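Local coordinates for uncharacterized protein Rv2277c (Mycobacterium tuberculosis, PDB 5VUG), which is of unknown function but probably hydrolyses phosphoric diesters such as glycerophosphodiesters, at residues P11-H16 and L265-D271; F23-T27 and L56-S60; V77-Q81 and P105-Q111. One frame throughout, in Å; residues are numbered along the deposited sequence.

Interaction 1: residues P11-H16 and L265-D271; sequences PMIVAH and LDAVLVD
Strands 12-16 and 267-270 lie side by side and parallel, joining the first and last strands of the TIM barrel and so closing its wall. Five backbone hydrogen bonds, from Met12 N to Asp266 O through to His16 N to Val270 O, hold the seam. Side chains leave the sheet on two faces. On one, Ile13 and Val268 run alongside each other, pointing the same way, with Ile13 CD1 3.6 Å from Val268 CG2, while the other branch of Ile13, CG2, meets Val270 CG2 at 3.7 Å, the two side chains crossing at an angle. Branched aliphatic residues suit this layer, which helix 254-263 covers in part through Val268. On the other face, Val14 and Leu269 meet at a slant, Val14 CG1 lying 3.7 Å from Leu269 CD1, and small Ala267 has its CB 3.9 Å from CB of Met12, here selenomethionine.

At the C-terminal end of the strands, where TIM barrels carry their active sites, the chemistry turns polar. Leu269 CD1 still packs on His16 CB at 3.7 Å, but His16 NE2 binds a glycerol, probably from the crystallisation liquor. With CG anti to the backbone N (chi1 -175°), the imidazole lies alongside the Asp271 carboxylate, the planes 16° apart; ND1 donates to Asp271 OD1 at 2.8 Å, on the syn side but 26° out of the carboxylate plane, while OD1 lies near the plane of the ring.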
ATOM      1  N   PRO A  11     -23.795  15.651   1.442  1.00 13.94           N
ATOM      2  CA  PRO A  11     -22.467  16.246   1.227  1.00 12.45           C
ATOM      3  C   PRO A  11     -22.576  17.504   0.375  1.00 13.02           C
ATOM      4  O   PRO A  11     -23.441  17.615  -0.496  1.00 13.05           O
ATOM      5  CB  PRO A  11     -21.702  15.142   0.482  1.00 12.64           C
ATOM      6  CG  PRO A  11     -22.442  13.868   0.828  1.00 13.62           C
ATOM      7  CD  PRO A  11     -23.881  14.266   0.951  1.00 13.37           C
HETATM    8  N   MSE A  12     -21.694  18.466   0.643  1.00 11.81           N
HETATM    9  CA  MSE A  12     -21.557  19.628  -0.231  1.00 11.81           C
HETATM   10  C   MSE A  12     -21.174  19.188  -1.634  1.00 11.01           C
HETATM   11  O   MSE A  12     -20.288  18.340  -1.803  1.00 13.01           O
HETATM   12  CB  MSE A  12     -20.457  20.562   0.281  1.00 12.38           C
HETATM   13  CG  MSE A  12     -20.814  21.345   1.527  1.00 14.52           C
HETATM   14 SE   MSE A  12     -19.175  22.028   2.320  0.69 19.32          SE
HETATM   15  CE  MSE A  12     -18.447  22.958   0.753  1.00 18.72           C
ATOM     16  N   ILE A  13     -21.801  19.785  -2.645  1.00 10.60           N
ATOM     17  CA  ILE A  13     -21.414  19.547  -4.033  1.00 10.41           C
ATOM     18  C   ILE A  13     -20.388  20.599  -4.430  1.00 11.27           C
ATOM     19  O   ILE A  13     -20.703  21.796  -4.473  1.00 11.61           O
ATOM     20  CB  ILE A  13     -22.628  19.596  -4.972  1.00 12.04           C
ATOM     21  CG1 ILE A  13     -23.709  18.602  -4.521  1.00 14.69           C
ATOM     22  CG2 ILE A  13     -22.182  19.337  -6.415  1.00 12.04           C
ATOM     23  CD1 ILE A  13     -23.244  17.166  -4.450  1.00 15.24           C
ATOM     24  N   VAL A  14     -19.168  20.163  -4.743  1.00  8.91           N
ATOM     25  CA  VAL A  14     -18.074  21.077  -5.086  1.00 10.28           C
ATOM     26  C   VAL A  14     -17.725  20.888  -6.559  1.00 10.12           C
ATOM     27  O   VAL A  14     -17.421  19.772  -6.988  1.00  9.30           O
ATOM     28  CB  VAL A  14     -16.846  20.866  -4.180  1.00  9.36           C
ATOM     29  CG1 VAL A  14     -15.713  21.818  -4.568  1.00  8.23           C
ATOM     30  CG2 VAL A  14     -17.217  21.055  -2.709  1.00 10.60           C
ATOM     31  N   ALA A  15     -17.765  21.974  -7.335  1.00  9.48           N
ATOM     32  CA  ALA A  15     -17.530  21.895  -8.781  1.00  9.36           C
ATOM     33  C   ALA A  15     -16.034  21.789  -9.067  1.00  8.65           C
ATOM     34  O   ALA A  15     -15.282  22.750  -8.858  1.00  9.90           O
ATOM     35  CB  ALA A  15     -18.127  23.106  -9.491  1.00 10.20           C
ATOM     36  N   HIS A  16     -15.607  20.638  -9.591  1.00  9.70           N
ATOM     37  CA  HIS A  16     -14.190  20.387  -9.841  1.00  9.02           C
ATOM     38  C   HIS A  16     -13.708  21.173 -11.057  1.00  8.84           C
ATOM     39  O   HIS A  16     -14.169  20.933 -12.179  1.00  8.79           O
ATOM     40  CB  HIS A  16     -13.987  18.896 -10.086  1.00  9.81           C
ATOM     41  CG  HIS A  16     -12.554  18.500 -10.233  1.00 10.57           C
ATOM     42  ND1 HIS A  16     -12.135  17.569 -11.158  1.00 10.98           N
ATOM     43  CD2 HIS A  16     -11.442  18.899  -9.570  1.00 10.03           C
ATOM     44  CE1 HIS A  16     -10.824  17.417 -11.069  1.00 12.15           C
ATOM     45  NE2 HIS A  16     -10.378  18.209 -10.110  1.00 12.18           N
ATOM     46  N   LEU A 265     -19.324  11.993   4.249  1.00 14.51           N
ATOM     47  CA  LEU A 265     -18.341  12.958   3.773  1.00 11.41           C
ATOM     48  C   LEU A 265     -18.949  14.357   3.765  1.00 10.59           C
ATOM     49  O   LEU A 265     -20.111  14.547   3.399  1.00 13.11           O
ATOM     50  CB  LEU A 265     -17.880  12.610   2.361  1.00 13.05           C
ATOM     51  CG  LEU A 265     -17.132  11.293   2.162  1.00 12.28           C
ATOM     52  CD1 LEU A 265     -16.632  11.189   0.721  1.00 13.22           C
ATOM     53  CD2 LEU A 265     -15.982  11.152   3.152  1.00 16.40           C
ATOM     54  N   ASP A 266     -18.147  15.343   4.164  1.00 10.05           N
ATOM     55  CA  ASP A 266     -18.624  16.721   4.181  1.00 10.71           C
ATOM     56  C   ASP A 266     -18.859  17.252   2.777  1.00 10.50           C
ATOM     57  O   ASP A 266     -19.703  18.142   2.586  1.00 11.71           O
ATOM     58  CB  ASP A 266     -17.628  17.616   4.912  1.00 11.90           C
ATOM     59  CG  ASP A 266     -17.518  17.269   6.373  1.00 15.02           C
ATOM     60  OD1 ASP A 266     -18.358  17.743   7.171  1.00 20.07           O
ATOM     61  OD2 ASP A 266     -16.614  16.495   6.714  1.00 12.69           O
ATOM     62  N   ALA A 267     -18.120  16.738   1.792  1.00 10.01           N
ATOM     63  CA  ALA A 267     -18.167  17.284   0.444  1.00 10.16           C
ATOM     64  C   ALA A 267     -17.773  16.210  -0.557  1.00  9.37           C
ATOM     65  O   ALA A 267     -17.045  15.261  -0.229  1.00 10.01           O
ATOM     66  CB  ALA A 267     -17.199  18.472   0.314  1.00 10.79           C
ATOM     67  N   VAL A 268     -18.262  16.377  -1.791  1.00  8.64           N
ATOM     68  CA  VAL A 268     -17.856  15.566  -2.933  1.00  8.57           C
ATOM     69  C   VAL A 268     -17.427  16.481  -4.072  1.00  9.51           C
ATOM     70  O   VAL A 268     -18.052  17.520  -4.321  1.00 11.35           O
ATOM     71  CB  VAL A 268     -18.969  14.605  -3.407  1.00 10.10           C
ATOM     72  CG1 VAL A 268     -19.241  13.548  -2.353  1.00 12.77           C
ATOM     73  CG2 VAL A 268     -20.262  15.364  -3.754  1.00 11.39           C
ATOM     74  N   LEU A 269     -16.356  16.092  -4.759  1.00  9.85           N
ATOM     75  CA  LEU A 269     -15.762  16.895  -5.827  1.00  9.11           C
ATOM     76  C   LEU A 269     -16.196  16.298  -7.164  1.00 10.55           C
ATOM     77  O   LEU A 269     -15.811  15.174  -7.496  1.00 10.67           O
ATOM     78  CB  LEU A 269     -14.241  16.876  -5.677  1.00  9.67           C
ATOM     79  CG  LEU A 269     -13.391  17.811  -6.537  1.00  9.70           C
ATOM     80  CD1 LEU A 269     -13.860  19.259  -6.420  1.00  9.43           C
ATOM     81  CD2 LEU A 269     -11.924  17.710  -6.111  1.00 10.08           C
ATOM     82  N   VAL A 270     -16.999  17.050  -7.930  1.00  9.89           N
ATOM     83  CA  VAL A 270     -17.711  16.524  -9.096  1.00  9.42           C
ATOM     84  C   VAL A 270     -17.330  17.273 -10.374  1.00 10.15           C
ATOM     85  O   VAL A 270     -17.227  18.505 -10.389  1.00 11.95           O
ATOM     86  CB  VAL A 270     -19.244  16.524  -8.887  1.00 10.52           C
ATOM     87  CG1 VAL A 270     -19.612  15.763  -7.612  1.00 12.71           C
ATOM     88  CG2 VAL A 270     -19.816  17.952  -8.865  1.00 13.24           C
ATOM     89  N   ASP A 271     -17.152  16.517 -11.466  1.00 11.98           N
ATOM     90  CA  ASP A 271     -16.874  17.126 -12.762  1.00 12.73           C
ATOM     91  C   ASP A 271     -18.120  17.701 -13.417  1.00 12.62           C
ATOM     92  O   ASP A 271     -18.002  18.572 -14.285  1.00 14.47           O
ATOM     93  CB  ASP A 271     -16.251  16.114 -13.728  1.00 14.32           C
ATOM     94  CG  ASP A 271     -14.814  15.759 -13.375  1.00 20.63           C
ATOM     95  OD1 ASP A 271     -14.320  16.201 -12.322  1.00 24.07           O
ATOM     96  OD2 ASP A 271     -14.168  15.044 -14.173  1.00 23.79           O
TER

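Interaction 2: residues F23-T27 and L56-S60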
ATOM      1  N   PHE A  23     -18.713  22.624 -18.930  1.00 14.95           N
ATOM      2  CA  PHE A  23     -18.264  23.826 -19.620  1.00 13.76           C
ATOM      3  C   PHE A  23     -16.753  23.883 -19.506  1.00 13.43           C
ATOM      4  O   PHE A  23     -16.171  23.192 -18.661  1.00 14.52           O
ATOM      5  CB  PHE A  23     -18.877  25.087 -18.989  1.00 13.94           C
ATOM      6  CG  PHE A  23     -20.363  25.180 -19.159  1.00 15.53           C
ATOM      7  CD1 PHE A  23     -20.908  25.744 -20.305  1.00 17.69           C
ATOM      8  CD2 PHE A  23     -21.216  24.683 -18.182  1.00 15.17           C
ATOM      9  CE1 PHE A  23     -22.274  25.814 -20.469  1.00 19.00           C
ATOM     10  CE2 PHE A  23     -22.593  24.745 -18.343  1.00 17.25           C
ATOM     11  CZ  PHE A  23     -23.122  25.319 -19.479  1.00 19.16           C
ATOM     12  N   PRO A  24     -16.075  24.697 -20.353  1.00 12.82           N
ATOM     13  CA  PRO A  24     -14.605  24.774 -20.289  1.00 12.23           C
ATOM     14  C   PRO A  24     -14.092  25.014 -18.878  1.00 12.28           C
ATOM     15  O   PRO A  24     -14.500  25.973 -18.214  1.00 13.49           O
ATOM     16  CB  PRO A  24     -14.281  25.952 -21.215  1.00 13.05           C
ATOM     17  CG  PRO A  24     -15.378  25.874 -22.261  1.00 12.67           C
ATOM     18  CD  PRO A  24     -16.615  25.484 -21.480  1.00 13.30           C
ATOM     19  N   GLU A  25     -13.225  24.124 -18.401  1.00 10.00           N
ATOM     20  CA  GLU A  25     -12.819  24.169 -17.004  1.00  9.51           C
ATOM     21  C   GLU A  25     -12.108  25.480 -16.685  1.00  9.39           C
ATOM     22  O   GLU A  25     -11.448  26.085 -17.533  1.00 12.08           O
ATOM     23  CB  GLU A  25     -11.912  22.986 -16.674  1.00 10.07           C
ATOM     24  CG  GLU A  25     -10.629  22.921 -17.500  1.00 11.08           C
ATOM     25  CD  GLU A  25      -9.722  21.820 -17.035  1.00 12.05           C
ATOM     26  OE1 GLU A  25     -10.107  20.645 -17.164  1.00 17.57           O
ATOM     27  OE2 GLU A  25      -8.630  22.128 -16.523  1.00 11.46           O
ATOM     28  N   ASN A  26     -12.257  25.928 -15.440  1.00  8.12           N
ATOM     29  CA  ASN A  26     -11.507  27.079 -14.952  1.00  9.04           C
ATOM     30  C   ASN A  26     -11.769  28.357 -15.762  1.00 11.45           C
ATOM     31  O   ASN A  26     -10.878  29.192 -15.933  1.00 11.36           O
ATOM     32  CB  ASN A  26     -10.012  26.764 -14.849  1.00 11.11           C
ATOM     33  CG  ASN A  26      -9.687  25.872 -13.664  1.00  9.76           C
ATOM     34  OD1 ASN A  26     -10.183  26.097 -12.550  1.00 11.30           O
ATOM     35  ND2 ASN A  26      -8.841  24.855 -13.890  1.00  9.52           N
ATOM     36  N   THR A  27     -13.008  28.537 -16.236  1.00 11.54           N
ATOM     37  CA  THR A  27     -13.423  29.774 -16.896  1.00  9.94           C
ATOM     38  C   THR A  27     -14.580  30.409 -16.134  1.00 10.48           C
ATOM     39  O   THR A  27     -15.281  29.743 -15.374  1.00 11.30           O
ATOM     40  CB  THR A  27     -13.852  29.549 -18.359  1.00 11.28           C
ATOM     41  OG1 THR A  27     -15.002  28.693 -18.394  1.00 12.84           O
ATOM     42  CG2 THR A  27     -12.702  28.935 -19.166  1.00 13.91           C
ATOM     43  N   LEU A  56      -6.514  31.373 -13.506  1.00  8.70           N
ATOM     44  CA  LEU A  56      -7.026  30.007 -13.397  1.00  8.04           C
ATOM     45  C   LEU A  56      -6.550  29.200 -14.599  1.00  9.31           C
ATOM     46  O   LEU A  56      -6.865  29.540 -15.743  1.00 10.87           O
ATOM     47  CB  LEU A  56      -8.553  29.968 -13.323  1.00  8.04           C
ATOM     48  CG  LEU A  56      -9.226  30.749 -12.195  1.00  9.71           C
ATOM     49  CD1 LEU A  56     -10.686  30.317 -12.097  1.00 12.26           C
ATOM     50  CD2 LEU A  56      -8.497  30.536 -10.854  1.00 11.71           C
ATOM     51  N   TYR A  57      -5.789  28.138 -14.335  1.00  9.08           N
ATOM     52  CA  TYR A  57      -5.309  27.246 -15.385  1.00 10.14           C
ATOM     53  C   TYR A  57      -4.731  26.004 -14.722  1.00 10.03           C
ATOM     54  O   TYR A  57      -3.967  26.115 -13.758  1.00 10.01           O
ATOM     55  CB  TYR A  57      -4.273  27.920 -16.306  1.00  8.60           C
ATOM     56  CG  TYR A  57      -4.056  27.104 -17.554  1.00  9.76           C
ATOM     57  CD1 TYR A  57      -5.050  27.023 -18.530  1.00 11.84           C
ATOM     58  CD2 TYR A  57      -2.892  26.373 -17.741  1.00 10.37           C
ATOM     59  CE1 TYR A  57      -4.875  26.260 -19.669  1.00 10.51           C
ATOM     60  CE2 TYR A  57      -2.714  25.597 -18.883  1.00 12.06           C
ATOM     61  CZ  TYR A  57      -3.722  25.544 -19.837  1.00 10.64           C
ATOM     62  OH  TYR A  57      -3.609  24.775 -20.972  1.00 10.41           O
ATOM     63  N   ARG A  58      -5.125  24.824 -15.194  1.00  9.07           N
ATOM     64  CA  ARG A  58      -4.702  23.566 -14.571  1.00  9.91           C
ATOM     65  C   ARG A  58      -3.485  22.907 -15.232  1.00 12.00           C
ATOM     66  O   ARG A  58      -2.544  22.515 -14.525  1.00 12.81           O
ATOM     67  CB  ARG A  58      -5.890  22.601 -14.441  1.00  9.87           C
ATOM     68  CG  ARG A  58      -5.562  21.212 -13.925  1.00 13.44           C
ATOM     69  CD  ARG A  58      -5.415  20.177 -15.021  1.00 20.03           C
ATOM     70  NE  ARG A  58      -6.523  20.137 -15.981  1.00 18.69           N
ATOM     71  CZ  ARG A  58      -6.496  19.367 -17.068  1.00 18.62           C
ATOM     72  NH1 ARG A  58      -5.440  18.594 -17.290  1.00 21.82           N
ATOM     73  NH2 ARG A  58      -7.502  19.365 -17.928  1.00 17.72           N
ATOM     74  N   PRO A  59      -3.449  22.737 -16.556  1.00 10.85           N
ATOM     75  CA  PRO A  59      -2.330  22.000 -17.162  1.00 11.66           C
ATOM     76  C   PRO A  59      -0.999  22.728 -17.020  1.00 11.71           C
ATOM     77  O   PRO A  59      -0.926  23.930 -16.755  1.00 11.49           O
ATOM     78  CB  PRO A  59      -2.738  21.888 -18.635  1.00 10.38           C
ATOM     79  CG  PRO A  59      -4.226  21.981 -18.618  1.00 11.06           C
ATOM     80  CD  PRO A  59      -4.518  22.992 -17.539  1.00 10.29           C
ATOM     81  N   SER A  60       0.083  21.976 -17.224  1.00 11.45           N
ATOM     82  CA  SER A  60       1.398  22.603 -17.154  1.00 13.16           C
ATOM     83  C   SER A  60       1.677  23.480 -18.375  1.00 11.42           C
ATOM     84  O   SER A  60       2.424  24.461 -18.272  1.00 13.58           O
ATOM     85  CB  SER A  60       2.485  21.551 -16.952  1.00 18.99           C
ATOM     86  OG  SER A  60       2.451  20.593 -17.991  1.00 24.55           O
TER
HETATM   87  O   HOH W   1      -7.600  24.670 -16.581  1.00 11.68           O
HETATM   88  O   HOH W   2      -8.637  28.826 -17.741  1.00 11.15           O
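Glu25 and Arg58 meet in a salt bridge of two hydrogen bonds, one to each carboxylate oxygen. The arginine comes side-on: NE reaches the syn lone pair of Glu25 OE2 at 2.9 Å, and NH2 reaches Glu25 OE1 at 3.0 Å from above the carboxylate plane. The two flat groups are therefore not coplanar but turned 51° apart. Bends at chi2 and chi3 fold the arginine back toward the glutamate, and Pro59 CG lies over the centre of one face of the guanidinium, which probably limits its rotation. Glu25 OE1 also takes a salt bridge from Arg17 and a hydrogen bond from Thr20.

This pairing joins two loops of the TIM barrel, one between strand 12-16 and helix 28-36, the other following strand 54-56. The first contains a type II turn from Pro24 to Thr27, with Asn26 in its third position at a positive phi of 59°, which asparagine tolerates well. The closest apolar packing is Asn26 CB against Leu56 CB, 3.8 Å apart, while the rest of the leucine sinks among Leu44, Val46 and Ile31.

Beside this packing, and again next to the ion pair, the loops fit less closely and water joins them. One molecule donates a hydrogen bond to Glu25 OE2 and accepts from Asn26 ND2 and Arg58 N; the amide's other end, OD1, is taken by Thr45 N. A second water donates to both Asn26 O, at 2.9 Å, and Leu56 O, at 2.8 Å.

Interaction 3: residues V77-Q81 and P105-Q111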
ATOM      1  N   VAL A  77      -0.226  38.664 -17.799  1.00 14.47           N
ATOM      2  CA  VAL A  77      -1.666  38.474 -17.645  1.00 15.29           C
ATOM      3  C   VAL A  77      -2.412  39.017 -18.861  1.00 15.37           C
ATOM      4  O   VAL A  77      -3.416  38.441 -19.297  1.00 16.35           O
ATOM      5  CB  VAL A  77      -2.167  39.070 -16.314  1.00 14.49           C
ATOM      6  CG1 VAL A  77      -2.039  40.580 -16.314  1.00 15.70           C
ATOM      7  CG2 VAL A  77      -3.619  38.651 -16.053  1.00 17.38           C
ATOM      8  N   GLN A  78      -1.939  40.126 -19.433  1.00 17.39           N
ATOM      9  CA  GLN A  78      -2.596  40.663 -20.619  1.00 19.24           C
ATOM     10  C   GLN A  78      -2.559  39.658 -21.764  1.00 18.48           C
ATOM     11  O   GLN A  78      -3.557  39.466 -22.467  1.00 19.75           O
ATOM     12  CB  GLN A  78      -1.958  41.992 -21.024  1.00 24.59           C
ATOM     13  CG  GLN A  78      -2.637  42.662 -22.211  1.00 29.90           C
ATOM     14  CD  GLN A  78      -2.104  44.060 -22.484  1.00 40.27           C
ATOM     15  OE1 GLN A  78      -1.467  44.675 -21.627  1.00 42.91           O
ATOM     16  NE2 GLN A  78      -2.367  44.569 -23.683  1.00 43.26           N
ATOM     17  N   GLN A  79      -1.427  38.970 -21.933  1.00 18.45           N
ATOM     18  CA  GLN A  79      -1.323  37.935 -22.958  1.00 19.48           C
ATOM     19  C   GLN A  79      -2.205  36.732 -22.645  1.00 18.29           C
ATOM     20  O   GLN A  79      -2.844  36.179 -23.549  1.00 17.50           O
ATOM     21  CB  GLN A  79       0.135  37.506 -23.110  1.00 18.26           C
ATOM     22  CG  GLN A  79       1.007  38.614 -23.672  1.00 20.41           C
ATOM     23  CD  GLN A  79       2.484  38.322 -23.576  1.00 21.95           C
ATOM     24  OE1 GLN A  79       2.928  37.548 -22.730  1.00 21.20           O
ATOM     25  NE2 GLN A  79       3.258  38.943 -24.454  1.00 26.47           N
ATOM     26  N   LEU A  80      -2.242  36.303 -21.378  1.00 16.69           N
ATOM     27  CA  LEU A  80      -3.035  35.136 -21.003  1.00 15.05           C
ATOM     28  C   LEU A  80      -4.517  35.383 -21.222  1.00 15.83           C
ATOM     29  O   LEU A  80      -5.243  34.486 -21.664  1.00 15.42           O
ATOM     30  CB  LEU A  80      -2.777  34.779 -19.538  1.00 13.45           C
ATOM     31  CG  LEU A  80      -1.377  34.238 -19.255  1.00 12.97           C
ATOM     32  CD1 LEU A  80      -1.023  34.377 -17.782  1.00 14.98           C
ATOM     33  CD2 LEU A  80      -1.297  32.798 -19.692  1.00 12.48           C
ATOM     34  N   GLN A  81      -4.990  36.590 -20.904  1.00 17.34           N
ATOM     35  CA  GLN A  81      -6.413  36.882 -21.029  1.00 16.79           C
ATOM     36  C   GLN A  81      -6.868  36.993 -22.478  1.00 19.76           C
ATOM     37  O   GLN A  81      -8.078  37.043 -22.733  1.00 20.88           O
ATOM     38  CB  GLN A  81      -6.776  38.136 -20.231  1.00 18.15           C
ATOM     39  CG  GLN A  81      -6.707  37.940 -18.726  1.00 18.05           C
ATOM     40  CD  GLN A  81      -7.160  39.170 -17.961  1.00 21.76           C
ATOM     41  OE1 GLN A  81      -6.440  40.167 -17.883  1.00 26.93           O
ATOM     42  NE2 GLN A  81      -8.362  39.110 -17.404  1.00 27.03           N
ATOM     43  N   PRO A 105     -12.184  32.998 -22.189  1.00 15.19           N
ATOM     44  CA  PRO A 105     -10.767  33.302 -21.951  1.00 14.83           C
ATOM     45  C   PRO A 105     -10.287  32.806 -20.596  1.00 14.22           C
ATOM     46  O   PRO A 105     -11.068  32.502 -19.695  1.00 14.36           O
ATOM     47  CB  PRO A 105     -10.712  34.833 -22.013  1.00 19.80           C
ATOM     48  CG  PRO A 105     -12.096  35.285 -21.725  1.00 20.33           C
ATOM     49  CD  PRO A 105     -13.019  34.208 -22.228  1.00 17.21           C
ATOM     50  N   ILE A 106      -8.967  32.753 -20.450  1.00 13.35           N
ATOM     51  CA  ILE A 106      -8.375  32.537 -19.125  1.00 11.81           C
ATOM     52  C   ILE A 106      -8.761  33.697 -18.216  1.00 12.56           C
ATOM     53  O   ILE A 106      -8.466  34.856 -18.545  1.00 13.63           O
ATOM     54  CB  ILE A 106      -6.846  32.419 -19.195  1.00 10.80           C
ATOM     55  CG1 ILE A 106      -6.419  31.179 -19.985  1.00 12.39           C
ATOM     56  CG2 ILE A 106      -6.244  32.429 -17.780  1.00 11.00           C
ATOM     57  CD1 ILE A 106      -4.907  31.097 -20.200  1.00 13.46           C
ATOM     58  N   PRO A 107      -9.380  33.436 -17.055  1.00 11.62           N
ATOM     59  CA  PRO A 107      -9.706  34.520 -16.120  1.00 10.77           C
ATOM     60  C   PRO A 107      -8.649  34.700 -15.040  1.00 11.51           C
ATOM     61  O   PRO A 107      -7.915  33.762 -14.713  1.00 11.77           O
ATOM     62  CB  PRO A 107     -11.008  34.022 -15.487  1.00 12.05           C
ATOM     63  CG  PRO A 107     -10.768  32.492 -15.394  1.00 10.33           C
ATOM     64  CD  PRO A 107      -9.921  32.132 -16.606  1.00 10.63           C
ATOM     65  N   THR A 108      -8.582  35.887 -14.449  1.00 11.36           N
ATOM     66  CA  THR A 108      -7.759  36.031 -13.262  1.00 11.50           C
ATOM     67  C   THR A 108      -8.478  35.402 -12.072  1.00 10.95           C
ATOM     68  O   THR A 108      -9.704  35.226 -12.076  1.00 10.48           O
ATOM     69  CB  THR A 108      -7.499  37.507 -12.942  1.00 12.14           C
ATOM     70  OG1 THR A 108      -8.742  38.179 -12.660  1.00 13.80           O
ATOM     71  CG2 THR A 108      -6.765  38.204 -14.086  1.00 14.23           C
ATOM     72  N   LEU A 109      -7.696  35.053 -11.042  1.00 11.27           N
ATOM     73  CA  LEU A 109      -8.303  34.598  -9.794  1.00 10.46           C
ATOM     74  C   LEU A 109      -9.253  35.654  -9.250  1.00 10.71           C
ATOM     75  O   LEU A 109     -10.338  35.331  -8.748  1.00 11.27           O
ATOM     76  CB  LEU A 109      -7.218  34.263  -8.772  1.00  9.99           C
ATOM     77  CG  LEU A 109      -7.718  33.916  -7.360  1.00  9.55           C
ATOM     78  CD1 LEU A 109      -8.579  32.657  -7.356  1.00 10.68           C
ATOM     79  CD2 LEU A 109      -6.523  33.757  -6.431  1.00  9.71           C
ATOM     80  N   GLU A 110      -8.867  36.927  -9.365  1.00 11.75           N
ATOM     81  CA  GLU A 110      -9.704  38.017  -8.871  1.00 13.70           C
ATOM     82  C   GLU A 110     -11.051  38.052  -9.592  1.00 12.25           C
ATOM     83  O   GLU A 110     -12.103  38.214  -8.954  1.00 12.97           O
ATOM     84  CB  GLU A 110      -8.939  39.340  -9.007  1.00 16.85           C
ATOM     85  CG  GLU A 110      -9.628  40.546  -8.407  1.00 18.98           C
ATOM     86  CD  GLU A 110      -8.652  41.619  -7.916  1.00 22.63           C
ATOM     87  OE1 GLU A 110      -9.131  42.647  -7.405  1.00 23.73           O
ATOM     88  OE2 GLU A 110      -7.415  41.437  -8.020  1.00 23.90           O
ATOM     89  N   GLN A 111     -11.043  37.879 -10.920  1.00 12.51           N
ATOM     90  CA  GLN A 111     -12.300  37.800 -11.664  1.00 14.43           C
ATOM     91  C   GLN A 111     -13.129  36.607 -11.216  1.00 13.16           C
ATOM     92  O   GLN A 111     -14.355  36.703 -11.095  1.00 15.47           O
ATOM     93  CB  GLN A 111     -12.028  37.675 -13.166  1.00 15.79           C
ATOM     94  CG  GLN A 111     -11.664  38.966 -13.877  1.00 18.43           C
ATOM     95  CD  GLN A 111     -11.190  38.739 -15.304  1.00 22.89           C
ATOM     96  OE1 GLN A 111     -10.427  37.814 -15.584  1.00 19.82           O
ATOM     97  NE2 GLN A 111     -11.644  39.592 -16.217  1.00 27.46           N
TER
HETATM   98  O   HOH W   3     -10.262  36.943 -18.939  1.00 25.64           O
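Short helix 77-80 rests against the loop that leads into helix 109-114 in a partly buried contact at the periphery of the barrel, its centre about 19 Å from the centre of the chain. It is mainly apolar at the inner side and polar toward the outside. Leu80 and Ile106 form the buried part: Leu80 CD2 comes within 4.0 Å of Ile106 CD1, the two side chains meeting at a slant, and Ile106 CB also lies 3.6 Å from Leu80 O. Long aliphatic chains suit this place because both also reach Leu62, and Ile106 touches Val55 of strand 54-56. Further along, methyl meets methyl, Val77 CG2 lying 3.7 Å from Thr108 CG2.

Thr108 has a double task. It is the N-cap of helix 109-114 and forms a capping box with Gln111. Placing OG1 between the backbone N and the carbonyl carbon (chi1 62°) lets it accept from Gln111 N at 2.9 Å, while CG2 is left to face Val77 and Gln81. In return, Gln111 OE1 accepts a hydrogen bond from Thr108 N at 2.9 Å, in the carbonyl plane on a lone pair.

The extended side chain of Gln81 approaches Gln111 from the opposite direction, the amide planes 76° apart, with Gln81 NE2 3.0 Å from Gln111 OE1. Gln81 CG lies 3.6 Å from Ile106 O, and a water accepts from Gln81 NE2 and donates to Ile106 O. Apolar contacts and this water bridge thus join the two segments, while the two capping bonds between Thr108 and Gln111 fix the start of helix 109-114 and hold Gln111 OE1 in place near Gln81.

In the fold
Interaction 1 belongs to the barrel wall, interaction 2 is also buried but joins loops, and interaction 3 lies nearer the surface. Their chemistry follows: repeated backbone bonds with aliphatic faces in the wall, an ion pair and waters between the loops, and modest apolar contact with polar glutamines at the periphery. Interactions 2 and 3 are neighbours, their centres 11 Å apart. Leu56 N probably bonds to Pro107 O, and Asn26 O packs on Pro107 CD, so residues 105-107 continue the packing round Leu56 and the turn at Asn26. Interaction 1 touches neither, yet both are nested within the long chain loop it closes, and strand 12-16 leads into the loop of residues 23-27.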